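Local atomic coordinates of GDSL-like protein (Collinsella aerofaciens ATCC 25986, PDB entry 7BXD), a protein that probably hydrolyses acyl esters, as a GDSL-like acyl-hydrolase of the SGNH hydrolase superfamily. Residues Gly59-Gly64 / Leu229-Ala234; Asn50-Thr55 / Tyr221-Tyr226; Thr30-Gly35 / Val66-Gly71. All coordinates share one frame; numbering follows the deposited sequence.

Interaction 1 of 3, residues Gly59-Gly64 / Leu229-Ala234; sequences GALLGG and LAHRIA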
# COMPACT_ATOMS: atom_id res chain seq x y z
N GLY A 59 13.12 -2.25 -9.88
CA GLY A 59 13.50 -3.22 -10.91
C GLY A 59 14.98 -3.54 -10.89
O GLY A 59 15.39 -4.70 -10.96
N ALA A 60 15.81 -2.49 -10.80
CA ALA A 60 17.25 -2.71 -10.79
C ALA A 60 17.69 -3.43 -9.53
O ALA A 60 18.60 -4.25 -9.57
CB ALA A 60 17.98 -1.38 -10.93
N LEU A 61 17.03 -3.15 -8.40
CA LEU A 61 17.40 -3.80 -7.15
C LEU A 61 17.11 -5.29 -7.19
O LEU A 61 17.72 -6.06 -6.44
CB LEU A 61 16.67 -3.16 -5.96
CG LEU A 61 17.10 -1.73 -5.61
CD1 LEU A 61 16.13 -1.11 -4.61
CD2 LEU A 61 18.55 -1.69 -5.11
N LEU A 62 16.17 -5.70 -8.03
CA LEU A 62 15.79 -7.10 -8.18
C LEU A 62 16.46 -7.74 -9.40
O LEU A 62 16.08 -8.84 -9.78
CB LEU A 62 14.27 -7.23 -8.26
CG LEU A 62 13.52 -6.82 -6.99
CD1 LEU A 62 12.04 -6.89 -7.27
CD2 LEU A 62 13.91 -7.70 -5.81
N GLY A 63 17.46 -7.09 -9.99
CA GLY A 63 18.20 -7.72 -11.08
C GLY A 63 17.56 -7.60 -12.44
O GLY A 63 17.92 -8.35 -13.36
N GLY A 64 16.63 -6.67 -12.61
CA GLY A 64 16.09 -6.41 -13.92
C GLY A 64 14.60 -6.65 -14.09
O GLY A 64 14.11 -6.68 -15.22
N LEU A 229 12.92 3.37 0.90
CA LEU A 229 11.81 2.43 0.96
C LEU A 229 11.97 1.32 -0.08
O LEU A 229 11.66 0.17 0.19
CB LEU A 229 10.49 3.17 0.79
CG LEU A 229 9.23 2.45 1.25
CD1 LEU A 229 9.22 2.31 2.79
CD2 LEU A 229 8.01 3.22 0.80
N ALA A 230 12.43 1.67 -1.28
CA ALA A 230 12.63 0.66 -2.32
C ALA A 230 13.59 -0.43 -1.86
O ALA A 230 13.39 -1.61 -2.17
CB ALA A 230 13.16 1.28 -3.60
N HIS A 231 14.65 -0.07 -1.14
CA HIS A 231 15.57 -1.09 -0.66
C HIS A 231 14.89 -2.03 0.33
O HIS A 231 15.09 -3.26 0.28
CB HIS A 231 16.80 -0.42 -0.05
CG HIS A 231 17.77 0.09 -1.07
ND1 HIS A 231 18.98 -0.51 -1.33
CD2 HIS A 231 17.69 1.14 -1.92
CE1 HIS A 231 19.62 0.16 -2.28
NE2 HIS A 231 18.86 1.16 -2.66
N ARG A 232 14.09 -1.47 1.25
CA ARG A 232 13.39 -2.31 2.21
C ARG A 232 12.38 -3.23 1.51
O ARG A 232 12.24 -4.41 1.88
CB ARG A 232 12.69 -1.44 3.27
CG ARG A 232 11.88 -2.23 4.30
CD ARG A 232 12.78 -3.02 5.22
NE ARG A 232 12.07 -3.93 6.12
CZ ARG A 232 11.74 -5.18 5.83
NH1 ARG A 232 12.00 -5.67 4.64
NH2 ARG A 232 11.14 -5.95 6.76
N ILE A 233 11.68 -2.70 0.51
CA ILE A 233 10.70 -3.48 -0.23
C ILE A 233 11.40 -4.59 -1.01
O ILE A 233 10.92 -5.73 -1.06
CB ILE A 233 9.85 -2.56 -1.13
CG1 ILE A 233 8.97 -1.66 -0.28
CG2 ILE A 233 9.08 -3.37 -2.15
CD1 ILE A 233 8.36 -0.48 -1.04
N ALA A 234 12.53 -4.28 -1.65
CA ALA A 234 13.26 -5.33 -2.36
C ALA A 234 13.64 -6.46 -1.43
O ALA A 234 13.50 -7.64 -1.79
CB ALA A 234 14.49 -4.72 -3.04

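Interaction 2 of 3, residues Asn50-Thr55 / Tyr221-Tyr226; sequences NDISWT and YSPAGY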
# COMPACT_ATOMS: atom_id res chain seq x y z
N ASN A 50 5.71 9.22 -10.47
CA ASN A 50 6.23 7.86 -10.65
C ASN A 50 7.74 7.85 -10.75
O ASN A 50 8.39 6.89 -10.32
CB ASN A 50 5.65 7.22 -11.91
CG ASN A 50 4.13 6.92 -11.81
OD1 ASN A 50 3.42 7.22 -10.81
ND2 ASN A 50 3.65 6.31 -12.83
N ASP A 51 8.33 8.91 -11.32
CA ASP A 51 9.78 8.90 -11.50
C ASP A 51 10.57 9.01 -10.20
O ASP A 51 11.77 8.68 -10.21
CB ASP A 51 10.23 9.99 -12.47
CG ASP A 51 9.84 9.69 -13.90
OD1 ASP A 51 9.36 8.55 -14.18
OD2 ASP A 51 9.99 10.60 -14.73
N ILE A 52 9.93 9.43 -9.09
CA ILE A 52 10.60 9.41 -7.79
C ILE A 52 10.13 8.27 -6.91
O ILE A 52 10.71 8.05 -5.83
CB ILE A 52 10.50 10.75 -7.02
CG1 ILE A 52 9.08 11.00 -6.47
CG2 ILE A 52 10.98 11.92 -7.88
CD1 ILE A 52 9.05 12.06 -5.38
N SER A 53 9.07 7.55 -7.30
CA SER A 53 8.51 6.52 -6.43
C SER A 53 9.52 5.39 -6.22
O SER A 53 10.46 5.19 -7.01
CB SER A 53 7.27 5.93 -7.09
OG SER A 53 6.78 4.85 -6.30
N TRP A 54 9.31 4.63 -5.14
CA TRP A 54 10.07 3.40 -4.95
C TRP A 54 9.97 2.49 -6.16
O TRP A 54 10.90 1.70 -6.42
CB TRP A 54 9.61 2.69 -3.67
CG TRP A 54 8.15 2.34 -3.62
CD1 TRP A 54 7.14 3.13 -3.10
CD2 TRP A 54 7.52 1.13 -4.07
NE1 TRP A 54 5.94 2.46 -3.19
CE2 TRP A 54 6.14 1.24 -3.79
CE3 TRP A 54 7.99 -0.06 -4.67
CZ2 TRP A 54 5.24 0.21 -4.05
CZ3 TRP A 54 7.09 -1.09 -4.93
CH2 TRP A 54 5.73 -0.94 -4.63
N THR A 55 8.85 2.55 -6.91
CA THR A 55 8.71 1.67 -8.07
C THR A 55 9.80 1.90 -9.10
O THR A 55 10.17 0.99 -9.85
CB THR A 55 7.35 1.86 -8.75
OG1 THR A 55 7.18 3.22 -9.19
CG2 THR A 55 6.21 1.52 -7.79
N TYR A 221 6.81 10.72 1.07
CA TYR A 221 8.24 10.48 1.05
C TYR A 221 8.92 11.43 0.08
O TYR A 221 8.38 11.73 -1.00
CB TYR A 221 8.58 8.99 0.69
CG TYR A 221 8.01 8.03 1.71
CD1 TYR A 221 6.64 7.70 1.68
CD2 TYR A 221 8.77 7.56 2.77
CE1 TYR A 221 6.07 6.92 2.68
CE2 TYR A 221 8.21 6.76 3.76
CZ TYR A 221 6.85 6.47 3.72
OH TYR A 221 6.29 5.74 4.76
N SER A 222 10.11 11.88 0.46
CA SER A 222 10.97 12.60 -0.47
C SER A 222 11.57 11.62 -1.48
O SER A 222 11.48 10.41 -1.31
CB SER A 222 12.10 13.25 0.32
OG SER A 222 12.87 12.20 0.91
N PRO A 223 12.24 12.12 -2.52
CA PRO A 223 12.96 11.19 -3.41
C PRO A 223 13.89 10.26 -2.63
O PRO A 223 13.93 9.05 -2.89
CB PRO A 223 13.69 12.15 -4.38
CG PRO A 223 12.74 13.34 -4.47
CD PRO A 223 12.23 13.51 -3.05
N ALA A 224 14.62 10.78 -1.64
CA ALA A 224 15.51 9.94 -0.84
C ALA A 224 14.72 8.93 -0.01
O ALA A 224 15.15 7.79 0.17
CB ALA A 224 16.39 10.78 0.07
N GLY A 225 13.56 9.36 0.53
CA GLY A 225 12.72 8.42 1.29
C GLY A 225 12.22 7.28 0.42
O GLY A 225 12.21 6.13 0.85
N TYR A 226 11.80 7.58 -0.82
CA TYR A 226 11.33 6.52 -1.70
C TYR A 226 12.46 5.60 -2.12
O TYR A 226 12.24 4.39 -2.26
CB TYR A 226 10.66 7.12 -2.95
CG TYR A 226 9.24 7.58 -2.72
CD1 TYR A 226 8.27 6.68 -2.28
CD2 TYR A 226 8.84 8.89 -3.01
CE1 TYR A 226 6.97 7.07 -2.03
CE2 TYR A 226 7.53 9.30 -2.79
CZ TYR A 226 6.59 8.39 -2.29
OH TYR A 226 5.29 8.77 -2.03
O HOH W 1 13.35 8.49 -5.56

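Interaction 3 of 3, residues Thr30-Gly35 / Val66-Gly71; sequences TICCFG and VVENFG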
# COMPACT_ATOMS: atom_id res chain seq x y z
N THR A 30 7.52 -9.38 -14.38
CA THR A 30 6.82 -8.09 -14.38
C THR A 30 6.05 -7.97 -13.07
O THR A 30 5.27 -8.86 -12.72
CB THR A 30 5.87 -8.00 -15.58
OG1 THR A 30 6.65 -8.04 -16.78
CG2 THR A 30 5.07 -6.70 -15.58
N ILE A 31 6.26 -6.86 -12.37
CA ILE A 31 5.73 -6.64 -11.02
C ILE A 31 4.76 -5.46 -11.09
O ILE A 31 5.17 -4.34 -11.40
CB ILE A 31 6.86 -6.36 -10.02
CG1 ILE A 31 7.88 -7.52 -10.04
CG2 ILE A 31 6.27 -6.16 -8.61
CD1 ILE A 31 9.10 -7.29 -9.15
N CYS A 32 3.48 -5.71 -10.79
CA CYS A 32 2.45 -4.68 -10.83
C CYS A 32 2.22 -4.14 -9.42
O CYS A 32 1.78 -4.88 -8.54
CB CYS A 32 1.17 -5.28 -11.41
SG CYS A 32 -0.18 -4.10 -11.49
N CYS A 33 2.57 -2.85 -9.21
CA CYS A 33 2.49 -2.21 -7.90
C CYS A 33 1.20 -1.38 -7.83
O CYS A 33 1.10 -0.31 -8.46
CB CYS A 33 3.74 -1.35 -7.67
SG CYS A 33 5.26 -2.34 -7.74
N PHE A 34 0.23 -1.88 -7.06
CA PHE A 34 -1.11 -1.31 -6.97
C PHE A 34 -1.17 -0.59 -5.62
O PHE A 34 -1.01 -1.24 -4.57
CB PHE A 34 -2.08 -2.48 -7.06
CG PHE A 34 -3.54 -2.12 -7.19
CD1 PHE A 34 -3.97 -0.98 -7.86
CD2 PHE A 34 -4.50 -3.02 -6.69
CE1 PHE A 34 -5.33 -0.73 -8.03
CE2 PHE A 34 -5.87 -2.77 -6.87
CZ PHE A 34 -6.29 -1.63 -7.55
N GLY A 35 -1.34 0.73 -5.64
CA GLY A 35 -1.22 1.48 -4.41
C GLY A 35 -1.90 2.84 -4.44
O GLY A 35 -2.68 3.15 -5.35
N VAL A 66 10.70 -5.85 -14.46
CA VAL A 66 9.96 -4.75 -15.05
C VAL A 66 8.88 -4.37 -14.06
O VAL A 66 8.09 -5.22 -13.64
CB VAL A 66 9.36 -5.16 -16.40
CG1 VAL A 66 8.44 -4.06 -16.95
CG2 VAL A 66 10.47 -5.47 -17.38
N VAL A 67 8.84 -3.11 -13.65
CA VAL A 67 7.97 -2.68 -12.57
C VAL A 67 6.96 -1.69 -13.12
O VAL A 67 7.34 -0.71 -13.77
CB VAL A 67 8.76 -2.10 -11.38
CG1 VAL A 67 7.81 -1.73 -10.25
CG2 VAL A 67 9.79 -3.12 -10.89
N GLU A 68 5.67 -1.96 -12.89
CA GLU A 68 4.59 -1.09 -13.34
C GLU A 68 3.97 -0.37 -12.15
O GLU A 68 3.69 -0.98 -11.11
CB GLU A 68 3.49 -1.92 -14.02
CG GLU A 68 4.01 -2.84 -15.12
CD GLU A 68 2.94 -3.71 -15.72
OE1 GLU A 68 2.10 -4.22 -14.94
OE2 GLU A 68 2.96 -3.90 -16.96
N ASN A 69 3.72 0.92 -12.31
CA ASN A 69 3.18 1.77 -11.24
C ASN A 69 1.68 1.99 -11.48
O ASN A 69 1.30 2.72 -12.40
CB ASN A 69 3.94 3.09 -11.22
CG ASN A 69 3.56 3.95 -10.03
OD1 ASN A 69 2.37 4.20 -9.79
ND2 ASN A 69 4.55 4.42 -9.29
N PHE A 70 0.85 1.40 -10.63
CA PHE A 70 -0.59 1.66 -10.60
C PHE A 70 -0.96 2.28 -9.25
O PHE A 70 -1.84 1.80 -8.52
CB PHE A 70 -1.40 0.40 -10.92
CG PHE A 70 -1.32 -0.01 -12.37
CD1 PHE A 70 -2.24 0.49 -13.29
CD2 PHE A 70 -0.32 -0.86 -12.83
CE1 PHE A 70 -2.15 0.11 -14.64
CE2 PHE A 70 -0.25 -1.24 -14.18
CZ PHE A 70 -1.18 -0.76 -15.07
N GLY A 71 -0.27 3.35 -8.89
CA GLY A 71 -0.61 4.12 -7.71
C GLY A 71 -1.47 5.31 -8.09
O GLY A 71 -1.23 5.97 -9.12

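Interaction 1 of 3, residues Gly59-Gly64 / Leu229-Ala234
L61, the residue with the most surface buried here, reaches across to one turn of helix 223-240 and meets A230, H231 and A234 with different atoms. Its CB sits against A234 CB at 4.0 Å. Further out CD1 lies on A230, nearest its carbonyl O at 3.7 Å, and brushes the H231 ring, while CD2 sits over one face of that imidazole, 3.5 Å from H231 CE1. This is a CH-pi contact, with the methyl displaced toward the rim of the ring and the two side chains crossing at about a right angle. With L61 CG anti to its own carbonyl carbon (chi1 -69°) and chi2 extended, the methyls reach the facing helix. A234, the small residue between the two leucines, also takes L62 CD2 at 4.1 Å from its CB. No hydrogen bond spans the contact. L62 has already left the helix, which ends in a Schellman motif: G64 N bonds to G59 O and G63 N to A60 O, with G63 at positive phi. The contact thus lays the C-terminal end of helix 55-61 against the middle of helix 223-240, where A234 also touches L58, A230 touches H57 and W54, and L62 rests on L26.

Interaction 2 of 3, residues Asn50-Thr55 / Tyr221-Tyr226
I52 O and P223 O share one water, which donates to both, at 2.7 Å from I52 O and 2.8 Å from P223 O, and so bridges the loop to the first turn of helix 223-240. No direct hydrogen bond joins the two segments; beside the water the contact is made round the Y226 ring. One face of that ring carries S53 CA, 4.2 Å from the ring centroid, and the opposite face is covered by Y221 CB, so the ring is held between S53 of the loop and Y221 of its own segment. On its flank I52 CD1 touches Y226 CD2 at 4.0 Å and also P223 CG. With CG between its backbone N and carbonyl carbon (chi1 58°), the W54 indole presents its edge in plane to Y226 CD1, 3.8 Å from W54 CD1. An alanine in place of Y226 would probably open a gap between S53 and Y221 and leave D42 O without the bond it receives from the tyrosine hydroxyl. The helix start is fixed by S222 at the N-cap, whose OG accepts from G225 N at 2.9 Å. This contact brings the loop before helix 55-61 onto the N-terminal end of helix 223-240; the W54 indole packs on L229 and I233 of that helix, and its NE1 bonds to T38 O of helix 37-40.

Interaction 3 of 3, residues Thr30-Gly35 / Val66-Gly71
C32 SG, anti to the backbone N (chi1 179°), and F70 CG, beside its backbone N and anti to its carbonyl carbon (chi1 -72°), bring sulfur and ring together on one face of a parallel beta-ladder; the sulfur lies 3.5 Å from F70 CD2, oblique to the ring. Strands 30-35 and 66-71 are the second and outermost strands of the central parallel sheet of this SGNH hydrolase fold, their axes 4.5 Å apart at 13°. Five backbone bonds zip them together. E68 N to I31 O is nearly straight, and I31 N to V66 O is 2.8 Å. Toward G35 the pattern changes: G35 N reaches F70 O at 3.1 Å from above the carbonyl plane, and R90 also donates to that oxygen, so two groups grip it. On the face with C32 and F70, T30 CG2 lies against the E68 carboxylate, 3.7 Å from E68 CD; E68 OE1 is also close to D95, a like-charge approach that would probably raise the pKa of one of the two. On the reverse face C33 SG meets V67 CG1 at 3.6 Å, beneath W54 and T55. N69 forms an Asx turn, its ND2 bonding to T39 O and T55 OG1, while its OD1 accepts from G71 N at 2.9 Å.

In the fold
The three contacts lie 12 to 14 Å apart, centre to centre, and every pair of them touches. Along the chain strand 30-35 comes first, then loop 50-55, the end of helix 55-61 and strand 66-71, a strand-helix-strand crossover at the edge of the parallel sheet; helix 223-240 returns from the far end of the sequence and supplies the second half of interactions 1 and 2. W54 joins them all: I233 CD1 packs on its CD2 and C33 SG on its CH2. L62 CD1 meets I31 CD1, tying interaction 1 to the sheet, while T55 O packs on V67 CG1 between interactions 2 and 3. Early and late parts of the alpha/beta fold are thereby held as one layer on the sheet.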